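Local coordinates for protein putative polyketide synthase (Brevibacillus brevis, PDB 6HP2) that is the O-methyltransferase domain of a trans-AT polyketide synthase, here with bound S-adenosyl-L-homocysteine, and probably methylates a hydroxyl group of a polyketide intermediate, at residues C89-S94 against Y164-G169; F102-G107 against A148-K153; D109-A114 against K142-R147; G181-I186 against Q222-L227. One frame throughout, in Å; residues are numbered along the deposited sequence.

Contact 1. Residues C89-S94 against Y164-G169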
loop_
_atom_site.group_PDB
_atom_site.type_symbol
_atom_site.label_atom_id
_atom_site.label_comp_id
_atom_site.label_asym_id
_atom_site.label_seq_id
_atom_site.Cartn_x
_atom_site.Cartn_y
_atom_site.Cartn_z
ATOM N N CYS A 89 6.517 -8.486 -7.234
ATOM C CA CYS A 89 6.986 -9.414 -8.275
ATOM C C CYS A 89 8.502 -9.616 -8.329
ATOM O O CYS A 89 8.973 -10.398 -9.190
ATOM C CB CYS A 89 6.511 -8.967 -9.655
ATOM S SG CYS A 89 7.379 -7.531 -10.332
ATOM N N LYS A 90 9.271 -8.971 -7.432
ATOM C CA LYS A 90 10.709 -9.223 -7.318
ATOM C C LYS A 90 11.049 -10.076 -6.095
ATOM O O LYS A 90 12.196 -10.337 -5.852
ATOM C CB LYS A 90 11.528 -7.912 -7.230
ATOM C CG LYS A 90 11.348 -7.011 -8.433
ATOM C CD LYS A 90 11.908 -7.589 -9.689
ATOM C CE LYS A 90 11.715 -6.615 -10.899
ATOM N NZ LYS A 90 12.411 -5.319 -10.720
ATOM N N GLU A 91 10.080 -10.478 -5.297
ATOM C CA GLU A 91 10.333 -11.200 -4.065
ATOM C C GLU A 91 10.362 -12.692 -4.332
ATOM O O GLU A 91 9.701 -13.187 -5.244
ATOM C CB GLU A 91 9.241 -10.859 -3.054
ATOM C CG GLU A 91 9.051 -9.350 -2.932
ATOM C CD GLU A 91 10.385 -8.585 -2.768
ATOM O OE1 GLU A 91 11.192 -8.989 -1.882
ATOM O OE2 GLU A 91 10.625 -7.587 -3.543
ATOM N N ASN A 92 11.190 -13.385 -3.581
ATOM C CA ASN A 92 11.285 -14.847 -3.600
ATOM C C ASN A 92 10.594 -15.351 -2.338
ATOM O O ASN A 92 11.164 -15.279 -1.232
ATOM C CB ASN A 92 12.743 -15.312 -3.651
ATOM C CG ASN A 92 12.865 -16.803 -3.646
ATOM O OD1 ASN A 92 11.928 -17.473 -3.329
ATOM N ND2 ASN A 92 14.039 -17.328 -3.987
ATOM N N PHE A 93 9.352 -15.833 -2.491
ATOM C CA PHE A 93 8.606 -16.235 -1.304
ATOM C C PHE A 93 9.101 -17.573 -0.763
ATOM O O PHE A 93 8.795 -17.926 0.385
ATOM C CB PHE A 93 7.114 -16.329 -1.603
ATOM C CG PHE A 93 6.443 -15.032 -1.658
ATOM C CD1 PHE A 93 6.504 -14.247 -2.800
ATOM C CD2 PHE A 93 5.696 -14.574 -0.584
ATOM C CE1 PHE A 93 5.871 -13.028 -2.867
ATOM C CE2 PHE A 93 5.060 -13.335 -0.670
ATOM C CZ PHE A 93 5.144 -12.574 -1.804
ATOM N N SER A 94 9.877 -18.307 -1.555
ATOM C CA SER A 94 10.482 -19.529 -1.021
ATOM C C SER A 94 11.518 -19.217 0.048
ATOM O O SER A 94 11.694 -19.999 0.985
ATOM C CB SER A 94 11.096 -20.352 -2.159
ATOM O OG SER A 94 11.802 -21.463 -1.663
ATOM N N TYR A 164 11.371 -9.991 10.654
ATOM C CA TYR A 164 10.673 -10.298 9.401
ATOM C C TYR A 164 11.586 -10.238 8.184
ATOM O O TYR A 164 12.449 -9.382 8.077
ATOM C CB TYR A 164 9.470 -9.366 9.173
ATOM C CG TYR A 164 8.520 -9.404 10.353
ATOM C CD1 TYR A 164 7.575 -10.403 10.465
ATOM C CD2 TYR A 164 8.631 -8.466 11.399
ATOM C CE1 TYR A 164 6.717 -10.457 11.569
ATOM C CE2 TYR A 164 7.727 -8.511 12.513
ATOM C CZ TYR A 164 6.816 -9.500 12.583
ATOM O OH TYR A 164 5.984 -9.555 13.698
ATOM N N ASP A 165 11.340 -11.130 7.233
ATOM C CA ASP A 165 12.005 -11.072 5.948
ATOM C C ASP A 165 11.335 -10.078 5.017
ATOM O O ASP A 165 11.968 -9.565 4.092
ATOM C CB ASP A 165 11.991 -12.467 5.339
ATOM C CG ASP A 165 12.542 -13.494 6.284
ATOM O OD1 ASP A 165 13.705 -13.297 6.729
ATOM O OD2 ASP A 165 11.776 -14.454 6.652
ATOM N N MET A 166 10.049 -9.819 5.211
ATOM C CA MET A 166 9.338 -8.868 4.377
ATOM C C MET A 166 8.383 -8.081 5.243
ATOM O O MET A 166 7.674 -8.676 6.072
ATOM C CB MET A 166 8.591 -9.631 3.287
ATOM C CG MET A 166 7.848 -8.732 2.304
ATOM S SD MET A 166 6.885 -9.756 1.139
ATOM C CE MET A 166 8.194 -10.574 0.287
ATOM N N ILE A 167 8.379 -6.747 5.069
ATOM C CA ILE A 167 7.489 -5.876 5.805
ATOM C C ILE A 167 6.705 -5.058 4.773
ATOM O O ILE A 167 7.295 -4.465 3.853
ATOM C CB ILE A 167 8.262 -4.968 6.780
ATOM C CG1 ILE A 167 8.950 -5.794 7.814
ATOM C CG2 ILE A 167 7.310 -3.929 7.419
ATOM C CD1 ILE A 167 9.736 -5.068 8.919
ATOM N N VAL A 168 5.378 -5.036 4.920
ATOM C CA VAL A 168 4.490 -4.562 3.883
ATOM C C VAL A 168 3.650 -3.442 4.473
ATOM O O VAL A 168 3.040 -3.618 5.545
ATOM C CB VAL A 168 3.614 -5.708 3.347
ATOM C CG1 VAL A 168 2.601 -5.147 2.343
ATOM C CG2 VAL A 168 4.450 -6.742 2.720
ATOM N N GLY A 169 3.638 -2.283 3.789
ATOM C CA GLY A 169 2.706 -1.210 4.159
ATOM C C GLY A 169 2.007 -0.626 2.956
ATOM O O GLY A 169 2.555 0.267 2.276
#

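Contact 2. Residues F102-G107 against A148-K153. With SAH (S-adenosyl-L-homocysteine), chain B.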
loop_
_atom_site.group_PDB
_atom_site.type_symbol
_atom_site.label_atom_id
_atom_site.label_comp_id
_atom_site.label_asym_id
_atom_site.label_seq_id
_atom_site.Cartn_x
_atom_site.Cartn_y
_atom_site.Cartn_z
ATOM N N PHE A 102 2.048 -3.896 8.338
ATOM C CA PHE A 102 1.943 -3.007 9.498
ATOM C C PHE A 102 0.712 -2.088 9.465
ATOM O O PHE A 102 0.591 -1.222 10.328
ATOM C CB PHE A 102 3.201 -2.199 9.720
ATOM C CG PHE A 102 3.592 -1.284 8.617
ATOM C CD1 PHE A 102 3.078 0.002 8.567
ATOM C CD2 PHE A 102 4.625 -1.642 7.750
ATOM C CE1 PHE A 102 3.499 0.934 7.606
ATOM C CE2 PHE A 102 5.093 -0.729 6.793
ATOM C CZ PHE A 102 4.505 0.589 6.703
ATOM N N GLY A 103 -0.180 -2.268 8.499
ATOM C CA GLY A 103 -1.516 -1.623 8.470
ATOM C C GLY A 103 -2.411 -2.508 7.624
ATOM O O GLY A 103 -2.654 -2.234 6.432
ATOM N N CYS A 104 -2.928 -3.598 8.218
ATOM C CA CYS A 104 -3.348 -4.707 7.372
ATOM C C CYS A 104 -4.836 -4.681 6.941
ATOM O O CYS A 104 -5.280 -5.653 6.308
ATOM C CB CYS A 104 -3.039 -6.030 8.090
ATOM S SG CYS A 104 -3.910 -6.191 9.742
ATOM N N GLY A 105 -5.565 -3.586 7.138
ATOM C CA GLY A 105 -6.913 -3.511 6.611
ATOM C C GLY A 105 -7.776 -4.669 7.162
ATOM O O GLY A 105 -7.810 -4.939 8.351
ATOM N N HIS A 106 -8.464 -5.358 6.276
ATOM C CA HIS A 106 -9.243 -6.531 6.642
ATOM C C HIS A 106 -8.435 -7.810 6.663
ATOM O O HIS A 106 -9.042 -8.890 6.666
ATOM C CB HIS A 106 -10.392 -6.709 5.674
ATOM C CG HIS A 106 -11.420 -5.606 5.743
ATOM N ND1 HIS A 106 -12.280 -5.321 4.700
ATOM C CD2 HIS A 106 -11.698 -4.701 6.711
ATOM C CE1 HIS A 106 -13.042 -4.289 5.022
ATOM N NE2 HIS A 106 -12.718 -3.898 6.243
ATOM N N GLY A 107 -7.099 -7.718 6.596
ATOM C CA GLY A 107 -6.237 -8.904 6.713
ATOM C C GLY A 107 -6.039 -9.710 5.463
ATOM O O GLY A 107 -5.417 -10.803 5.510
ATOM N N ALA A 148 -1.047 -17.332 10.959
ATOM C CA ALA A 148 -1.432 -15.944 10.664
ATOM C C ALA A 148 -2.111 -15.388 11.892
ATOM O O ALA A 148 -2.903 -16.104 12.519
ATOM C CB ALA A 148 -2.363 -15.866 9.492
ATOM N N LYS A 149 -1.755 -14.149 12.260
ATOM C CA LYS A 149 -2.337 -13.542 13.438
ATOM C C LYS A 149 -2.360 -12.031 13.229
ATOM O O LYS A 149 -1.379 -11.441 12.749
ATOM C CB LYS A 149 -1.570 -13.880 14.704
ATOM C CG LYS A 149 -2.289 -13.434 15.984
ATOM C CD LYS A 149 -1.510 -13.826 17.231
ATOM C CE LYS A 149 -2.307 -13.541 18.501
ATOM N NZ LYS A 149 -1.620 -14.037 19.728
ATOM N N ILE A 150 -3.470 -11.400 13.621
ATOM C CA ILE A 150 -3.598 -9.948 13.489
ATOM C C ILE A 150 -3.753 -9.321 14.864
ATOM O O ILE A 150 -4.492 -9.838 15.711
ATOM C CB ILE A 150 -4.785 -9.576 12.585
ATOM C CG1 ILE A 150 -4.439 -10.007 11.159
ATOM C CG2 ILE A 150 -5.069 -8.081 12.674
ATOM C CD1 ILE A 150 -5.639 -10.063 10.224
ATOM N N PHE A 151 -3.055 -8.219 15.086
ATOM C CA PHE A 151 -3.037 -7.535 16.384
ATOM C C PHE A 151 -3.653 -6.134 16.231
ATOM O O PHE A 151 -3.399 -5.456 15.255
ATOM C CB PHE A 151 -1.604 -7.364 16.936
ATOM C CG PHE A 151 -0.815 -8.629 17.001
ATOM C CD1 PHE A 151 -0.056 -9.026 15.924
ATOM C CD2 PHE A 151 -0.786 -9.377 18.149
ATOM C CE1 PHE A 151 0.691 -10.197 15.966
ATOM C CE2 PHE A 151 -0.036 -10.563 18.218
ATOM C CZ PHE A 151 0.725 -10.957 17.115
ATOM N N ASN A 152 -4.485 -5.719 17.184
ATOM C CA ASN A 152 -5.072 -4.373 17.227
ATOM C C ASN A 152 -4.044 -3.480 17.917
ATOM O O ASN A 152 -4.050 -3.332 19.132
ATOM C CB ASN A 152 -6.395 -4.388 17.997
ATOM C CG ASN A 152 -7.030 -3.003 18.011
ATOM O OD1 ASN A 152 -6.743 -2.126 17.127
ATOM N ND2 ASN A 152 -7.777 -2.755 18.970
ATOM N N LYS A 153 -3.076 -2.961 17.164
ATOM C CA LYS A 153 -1.955 -2.242 17.741
ATOM C C LYS A 153 -1.564 -1.098 16.812
ATOM O O LYS A 153 -1.902 -1.091 15.623
ATOM C CB LYS A 153 -0.714 -3.145 17.923
ATOM C CG LYS A 153 -0.853 -4.235 19.010
ATOM C CD LYS A 153 -1.141 -3.690 20.367
ATOM C CE LYS A 153 -1.342 -4.818 21.385
ATOM N NZ LYS A 153 -1.799 -4.300 22.706
HETATM N N SAH B . -3.185 -2.384 3.623
HETATM C CA SAH B . -4.625 -2.625 3.630
HETATM C CB SAH B . -5.390 -1.506 4.326
HETATM C CG SAH B . -5.018 -0.094 3.911
HETATM S SD SAH B . -6.144 1.121 4.660
HETATM C C SAH B . -5.072 -2.792 2.199
HETATM O O SAH B . -6.250 -3.035 1.938
HETATM O OXT SAH B . -4.244 -2.698 1.298
HETATM C "C5'" SAH B . -5.018 1.739 5.933
HETATM C "C4'" SAH B . -4.759 0.707 7.029
HETATM O "O4'" SAH B . -3.740 1.229 7.912
HETATM C "C3'" SAH B . -6.006 0.522 7.955
HETATM O "O3'" SAH B . -6.082 -0.893 8.185
HETATM C "C2'" SAH B . -5.690 1.269 9.249
HETATM O "O2'" SAH B . -6.277 0.741 10.401
HETATM C "C1'" SAH B . -4.151 1.127 9.268
HETATM N N9 SAH B . -3.427 2.090 10.094
HETATM C C8 SAH B . -3.443 3.454 10.020
HETATM N N7 SAH B . -2.666 3.902 11.011
HETATM C C5 SAH B . -2.119 2.849 11.663
HETATM C C6 SAH B . -1.260 2.724 12.748
HETATM N N6 SAH B . -0.702 3.754 13.383
HETATM N N1 SAH B . -0.887 1.477 13.155
HETATM C C2 SAH B . -1.429 0.345 12.574
HETATM N N3 SAH B . -2.301 0.482 11.525
HETATM C C4 SAH B . -2.667 1.704 11.116
#

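Contact 3. Residues D109-A114 against K142-R147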
loop_
_atom_site.group_PDB
_atom_site.type_symbol
_atom_site.label_atom_id
_atom_site.label_comp_id
_atom_site.label_asym_id
_atom_site.label_seq_id
_atom_site.Cartn_x
_atom_site.Cartn_y
_atom_site.Cartn_z
ATOM N N ASP A 109 -4.095 -9.602 2.706
ATOM C CA ASP A 109 -2.741 -10.054 2.350
ATOM C C ASP A 109 -2.140 -10.954 3.428
ATOM O O ASP A 109 -1.455 -11.942 3.128
ATOM C CB ASP A 109 -1.785 -8.873 2.092
ATOM C CG ASP A 109 -2.138 -8.107 0.829
ATOM O OD1 ASP A 109 -2.358 -8.733 -0.233
ATOM O OD2 ASP A 109 -2.285 -6.874 0.899
ATOM N N VAL A 110 -2.361 -10.621 4.690
ATOM C CA VAL A 110 -1.952 -11.524 5.764
ATOM C C VAL A 110 -2.467 -12.937 5.528
ATOM O O VAL A 110 -1.727 -13.934 5.674
ATOM C CB VAL A 110 -2.411 -10.982 7.123
ATOM C CG1 VAL A 110 -2.356 -12.060 8.199
ATOM C CG2 VAL A 110 -1.561 -9.821 7.530
ATOM N N ILE A 111 -3.720 -13.036 5.118
ATOM C CA ILE A 111 -4.394 -14.299 4.921
ATOM C C ILE A 111 -3.957 -14.951 3.631
ATOM O O ILE A 111 -3.679 -16.157 3.612
ATOM C CB ILE A 111 -5.930 -14.092 4.930
ATOM C CG1 ILE A 111 -6.407 -13.904 6.353
ATOM C CG2 ILE A 111 -6.637 -15.255 4.226
ATOM C CD1 ILE A 111 -7.771 -13.220 6.407
ATOM N N GLN A 112 -4.004 -14.205 2.522
ATOM C CA GLN A 112 -3.717 -14.819 1.223
ATOM C C GLN A 112 -2.256 -15.278 1.110
ATOM O O GLN A 112 -1.978 -16.300 0.450
ATOM C CB GLN A 112 -4.049 -13.871 0.079
ATOM C CG GLN A 112 -5.578 -13.677 -0.166
ATOM C CD GLN A 112 -5.856 -12.660 -1.289
ATOM O OE1 GLN A 112 -4.943 -11.961 -1.792
ATOM N NE2 GLN A 112 -7.093 -12.553 -1.661
ATOM N N ILE A 113 -1.302 -14.526 1.701
ATOM C CA ILE A 113 0.104 -14.969 1.651
ATOM C C ILE A 113 0.252 -16.293 2.404
ATOM O O ILE A 113 0.949 -17.223 1.963
ATOM C CB ILE A 113 1.063 -13.904 2.207
ATOM C CG1 ILE A 113 1.116 -12.702 1.297
ATOM C CG2 ILE A 113 2.466 -14.508 2.420
ATOM C CD1 ILE A 113 1.798 -11.527 1.914
ATOM N N ALA A 114 -0.357 -16.374 3.585
ATOM C CA ALA A 114 -0.276 -17.593 4.381
ATOM C C ALA A 114 -0.947 -18.765 3.678
ATOM O O ALA A 114 -0.474 -19.914 3.757
ATOM C CB ALA A 114 -0.915 -17.369 5.749
ATOM N N LYS A 142 -10.786 -19.905 8.006
ATOM C CA LYS A 142 -9.933 -20.600 7.044
ATOM C C LYS A 142 -8.924 -21.527 7.729
ATOM O O LYS A 142 -8.064 -22.118 7.057
ATOM C CB LYS A 142 -9.220 -19.562 6.137
ATOM C CG LYS A 142 -10.241 -18.839 5.245
ATOM C CD LYS A 142 -9.801 -17.498 4.770
ATOM C CE LYS A 142 -9.120 -17.599 3.428
ATOM N NZ LYS A 142 -10.008 -18.072 2.338
ATOM N N ASN A 143 -8.995 -21.655 9.051
ATOM C CA ASN A 143 -8.122 -22.577 9.787
ATOM C C ASN A 143 -6.643 -22.220 9.566
ATOM O O ASN A 143 -5.805 -23.091 9.367
ATOM C CB ASN A 143 -8.388 -24.007 9.348
ATOM C CG ASN A 143 -7.950 -25.008 10.362
ATOM O OD1 ASN A 143 -7.641 -24.659 11.504
ATOM N ND2 ASN A 143 -7.923 -26.273 9.960
ATOM N N LEU A 144 -6.316 -20.930 9.644
ATOM C CA LEU A 144 -4.949 -20.460 9.443
ATOM C C LEU A 144 -4.312 -19.940 10.727
ATOM O O LEU A 144 -3.242 -19.327 10.673
ATOM C CB LEU A 144 -4.908 -19.347 8.385
ATOM C CG LEU A 144 -5.267 -19.739 6.957
ATOM C CD1 LEU A 144 -5.567 -18.468 6.169
ATOM C CD2 LEU A 144 -4.148 -20.562 6.319
ATOM N N GLY A 145 -4.947 -20.150 11.873
ATOM C CA GLY A 145 -4.513 -19.540 13.116
ATOM C C GLY A 145 -3.116 -19.881 13.575
ATOM O O GLY A 145 -2.536 -19.114 14.344
ATOM N N ALA A 146 -2.575 -21.029 13.171
ATOM C CA ALA A 146 -1.231 -21.395 13.597
ATOM C C ALA A 146 -0.162 -20.635 12.839
ATOM O O ALA A 146 1.012 -20.659 13.236
ATOM C CB ALA A 146 -0.971 -22.904 13.422
ATOM N N ARG A 147 -0.534 -19.950 11.773
ATOM C CA ARG A 147 0.471 -19.240 10.973
ATOM C C ARG A 147 0.140 -17.791 10.656
ATOM O O ARG A 147 0.995 -17.074 10.131
ATOM C CB ARG A 147 0.701 -19.971 9.658
ATOM C CG ARG A 147 1.393 -21.298 9.855
ATOM C CD ARG A 147 1.714 -21.926 8.531
ATOM N NE ARG A 147 0.528 -22.240 7.737
ATOM C CZ ARG A 147 0.120 -21.567 6.670
ATOM N NH1 ARG A 147 0.824 -20.497 6.215
ATOM N NH2 ARG A 147 -0.949 -22.006 5.997
#

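Contact 4. Residues G181-I186 against Q222-L227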
loop_
_atom_site.group_PDB
_atom_site.type_symbol
_atom_site.label_atom_id
_atom_site.label_comp_id
_atom_site.label_asym_id
_atom_site.label_seq_id
_atom_site.Cartn_x
_atom_site.Cartn_y
_atom_site.Cartn_z
ATOM N N GLY A 181 8.926 7.104 14.690
ATOM C CA GLY A 181 8.506 5.953 15.471
ATOM C C GLY A 181 8.274 4.757 14.579
ATOM O O GLY A 181 8.798 3.671 14.818
ATOM N N LEU A 182 7.483 4.956 13.528
ATOM C CA LEU A 182 7.145 3.882 12.608
ATOM C C LEU A 182 8.386 3.270 11.977
ATOM O O LEU A 182 8.548 2.049 11.966
ATOM C CB LEU A 182 6.221 4.431 11.532
ATOM C CG LEU A 182 5.862 3.471 10.412
ATOM C CD1 LEU A 182 5.103 2.249 10.913
ATOM C CD2 LEU A 182 5.112 4.276 9.376
ATOM N N PHE A 183 9.275 4.088 11.427
ATOM C CA PHE A 183 10.410 3.503 10.684
ATOM C C PHE A 183 11.501 3.005 11.600
ATOM O O PHE A 183 12.264 2.130 11.214
ATOM C CB PHE A 183 10.924 4.493 9.612
ATOM C CG PHE A 183 10.083 4.431 8.359
ATOM C CD1 PHE A 183 10.395 3.552 7.357
ATOM C CD2 PHE A 183 8.936 5.249 8.191
ATOM C CE1 PHE A 183 9.598 3.467 6.237
ATOM C CE2 PHE A 183 8.119 5.119 7.046
ATOM C CZ PHE A 183 8.468 4.261 6.082
ATOM N N GLN A 184 11.567 3.496 12.842
ATOM C CA GLN A 184 12.373 2.821 13.842
ATOM C C GLN A 184 11.870 1.402 14.035
ATOM O O GLN A 184 12.658 0.446 14.048
ATOM C CB GLN A 184 12.343 3.597 15.161
ATOM C CG GLN A 184 13.043 2.932 16.301
ATOM C CD GLN A 184 14.548 2.935 16.128
ATOM O OE1 GLN A 184 15.072 3.621 15.268
ATOM N NE2 GLN A 184 15.224 2.167 16.924
ATOM N N ASN A 185 10.549 1.260 14.167
ATOM C CA ASN A 185 9.904 -0.028 14.367
ATOM C C ASN A 185 10.175 -0.944 13.190
ATOM O O ASN A 185 10.580 -2.095 13.363
ATOM C CB ASN A 185 8.389 0.185 14.590
ATOM C CG ASN A 185 7.737 -0.916 15.442
ATOM O OD1 ASN A 185 8.392 -1.849 15.932
ATOM N ND2 ASN A 185 6.439 -0.792 15.642
ATOM N N ILE A 186 10.016 -0.427 11.987
ATOM C CA ILE A 186 10.206 -1.233 10.779
ATOM C C ILE A 186 11.653 -1.704 10.672
ATOM O O ILE A 186 11.937 -2.905 10.516
ATOM C CB ILE A 186 9.804 -0.421 9.543
ATOM C CG1 ILE A 186 8.292 -0.191 9.519
ATOM C CG2 ILE A 186 10.366 -1.073 8.210
ATOM C CD1 ILE A 186 7.869 0.756 8.427
ATOM N N GLN A 222 12.370 15.249 -0.305
ATOM C CA GLN A 222 13.535 15.358 0.533
ATOM C C GLN A 222 13.317 14.689 1.880
ATOM O O GLN A 222 14.242 14.077 2.429
ATOM C CB GLN A 222 13.917 16.848 0.698
ATOM C CG GLN A 222 15.224 17.027 1.438
ATOM C CD GLN A 222 16.440 16.411 0.690
ATOM O OE1 GLN A 222 16.495 16.385 -0.544
ATOM N NE2 GLN A 222 17.404 15.901 1.457
ATOM N N GLU A 223 12.116 14.806 2.441
ATOM C CA GLU A 223 11.849 14.181 3.727
ATOM C C GLU A 223 11.874 12.653 3.609
ATOM O O GLU A 223 12.311 11.969 4.531
ATOM C CB GLU A 223 10.494 14.681 4.310
ATOM C CG GLU A 223 10.517 16.101 4.766
ATOM C CD GLU A 223 9.136 16.621 5.204
ATOM O OE1 GLU A 223 8.114 16.161 4.658
ATOM O OE2 GLU A 223 9.096 17.480 6.095
ATOM N N TRP A 224 11.406 12.098 2.486
ATOM C CA TRP A 224 11.448 10.654 2.298
ATOM C C TRP A 224 12.874 10.148 2.179
ATOM O O TRP A 224 13.242 9.130 2.780
ATOM C CB TRP A 224 10.663 10.278 1.032
ATOM C CG TRP A 224 9.233 9.976 1.253
ATOM C CD1 TRP A 224 8.167 10.674 0.808
ATOM C CD2 TRP A 224 8.705 8.782 1.847
ATOM N NE1 TRP A 224 6.998 10.017 1.124
ATOM C CE2 TRP A 224 7.304 8.857 1.773
ATOM C CE3 TRP A 224 9.296 7.671 2.460
ATOM C CZ2 TRP A 224 6.453 7.879 2.311
ATOM C CZ3 TRP A 224 8.435 6.676 2.992
ATOM C CH2 TRP A 224 7.043 6.794 2.890
ATOM N N ILE A 225 13.704 10.887 1.450
ATOM C CA ILE A 225 15.111 10.552 1.320
ATOM C C ILE A 225 15.760 10.422 2.690
ATOM O O ILE A 225 16.466 9.443 2.990
ATOM C CB ILE A 225 15.811 11.627 0.470
ATOM C CG1 ILE A 225 15.342 11.520 -0.981
ATOM C CG2 ILE A 225 17.385 11.555 0.653
ATOM C CD1 ILE A 225 15.839 12.724 -1.854
ATOM N N GLU A 226 15.572 11.436 3.515
ATOM C CA GLU A 226 16.189 11.499 4.836
ATOM C C GLU A 226 15.545 10.564 5.858
ATOM O O GLU A 226 16.251 9.998 6.712
ATOM C CB GLU A 226 16.145 12.941 5.320
ATOM C CG GLU A 226 17.054 13.857 4.477
ATOM C CD GLU A 226 16.844 15.361 4.763
ATOM O OE1 GLU A 226 16.056 15.748 5.663
ATOM O OE2 GLU A 226 17.431 16.150 4.014
ATOM N N LEU A 227 14.226 10.415 5.793
ATOM C CA LEU A 227 13.533 9.516 6.703
ATOM C C LEU A 227 14.018 8.082 6.496
ATOM O O LEU A 227 14.344 7.373 7.451
ATOM C CB LEU A 227 12.027 9.598 6.473
ATOM C CG LEU A 227 11.134 8.586 7.210
ATOM C CD1 LEU A 227 11.257 8.824 8.710
ATOM C CD2 LEU A 227 9.686 8.714 6.749
#

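Contact 1. Residues C89-S94 against Y164-G169
The F93 ring carries the methyl end of M166 over one face. M166 CE stands 4.1 Å above the ring plane, offset toward the rim, and its nearest ring atom is F93 CZ at 4.2 Å. The sulfur approaches more obliquely. M166 SD lies 5.1 Å from the centroid of the F93 ring, 42° off the ring normal, which makes this a Met-aromatic contact. The F93 ring also stacks with Y117, outside the two segments.

The same methyl presses on E91. M166 CE is 3.5 Å from E91 CB and equally far from E91 CG, so the methyl touches both the aliphatic root of the glutamate and the phenylalanine ring. M166 runs straight out from its strand, with CG anti to the backbone N (chi1 -178°), and bends only at the last torsion.

The contact belongs to the Rossmann-like core of a class I methyltransferase. M166 lies on the central parallel strand 164-170, and residues 89-94 form the loop between helix 70-88 and strand 98-101. F88, at the end of that helix, also touches M166.

The E91 chain is bent at chi2, and the residue is buried. E91 OE1 is hydrogen-bonded to T195 OG1 on the next strand of the sheet, and the backbone oxygen of E91 takes a further bond from Y328 OH.

Contact 2. Residues F102-G107 against A148-K153
C104 lays its sulfur against the branch methyl of I150. C104 SG and I150 CG2 are 3.7 Å apart, and I150 CG1 follows at 4.1 Å from the same C104 SG. The cysteine sulfur sits between the backbone N and the carbonyl carbon (chi1 60°), and from there it meets the strand residue. T126 touches both C104 and I150.

The other branch of I150 reaches the backbone. I150 CD1 lies 3.7 Å from G107 CA. The glycine backbone packs directly against this methyl. G107 also has positive phi and is the N-cap residue of helix 108-116. A type II' turn runs from C104 to G107, closed by the bond from G107 N to C104 O at 2.8 Å.

The same loop also holds the cofactor product. The amino N of S-adenosyl-L-homocysteine donates to G103 O at 2.9 Å. G105 N gives a weak bond to ribose O3' of the ligand, also 2.9 Å long, with an N-H...O angle of 130°. G103 and G105 bring their backbones directly against the ligand. This is the glycine-rich loop after the first strand of the Rossmann-like fold, the signature S-adenosylmethionine-binding motif of class I methyltransferases.

Contact 3. Residues D109-A114 against K142-R147
R147 grips the backbone oxygen of A114 end-on with two nitrogens. R147 NH1 is 2.8 Å from A114 O, and R147 NH2 is 3.1 Å from it. The oxygen lies close to the guanidinium plane, 6° out of it. Both donors come from the same face of the carbonyl plane, NH2 well above it and NH1 tilted by 29°. NH1 also bonds to I120 O, which should help fix the rotation of the group. A bend at chi3 (-63°) turns the arginine end toward the helix. A114 CB packs 3.6 Å from R147 NH1.

Further out the contact is apolar. I111 CG2 meets L144 CD1 at 3.9 Å and K142 CE at 3.5 Å, and both side chains cross the isoleucine at about a right angle. K142 takes part with the end of its aliphatic chain, CD and CE.

Helix 129-141 ends in a Schellman motif at N143. The loop after it, which leads into edge strand 148-152 of the Rossmann-like methyltransferase fold, is pinned to helix 108-116.

Contact 4. Residues G181-I186 against Q222-L227
F183 joins two helices that pack against the sheet of the Rossmann-like fold, helix 179-188 and helix 221-230. F183 itself carries the contact. Its CG is anti to the carbonyl carbon (chi1 -82°), and its side chain points toward residues 222-227 and crosses those of L227 and W224 at about a right angle. F183 CD2 is 3.8 Å from L227 CD2, and F183 CE2 is 3.9 Å from the same methyl. One turn on, I186 places its CD1 3.8 Å above the plane of the F183 ring, near the rim, and so lies on one face.

On the second helix, L227 CG is anti to the backbone N (chi1 172°), which carries L227 CD2 to the F183 ring. W224 is anchored by its indole NE1 to Y201 O on strand 194-203. This ties helix 221-230 to the sheet, while the far end of the indole reaches the phenylalanine, with W224 CZ3 lying 3.9 Å from F183 CZ.

In the fold
Contacts 1, 2 and 3 lie around the parallel half of the mixed eight-stranded sheet. Along the chain contact 3 falls within the span of contact 2, and contact 2 within that of contact 1. Contact 4 follows in series. Contacts 2 and 3 are close, with centres about 11 Å apart, and V110 packs on C104, A148 and I150. F102 links contact 2 to contact 1, whose centre is about 17 Å away, and to contact 4, at about 21 Å, through I186 and L182. Contacts 3 and 4 do not touch; their nearest atoms are about 14 Å apart. Contact 2 holds the ligand-binding loop. Contact 1 joins a loop to a strand, contact 3 a helix to a loop, and contact 4 two helices.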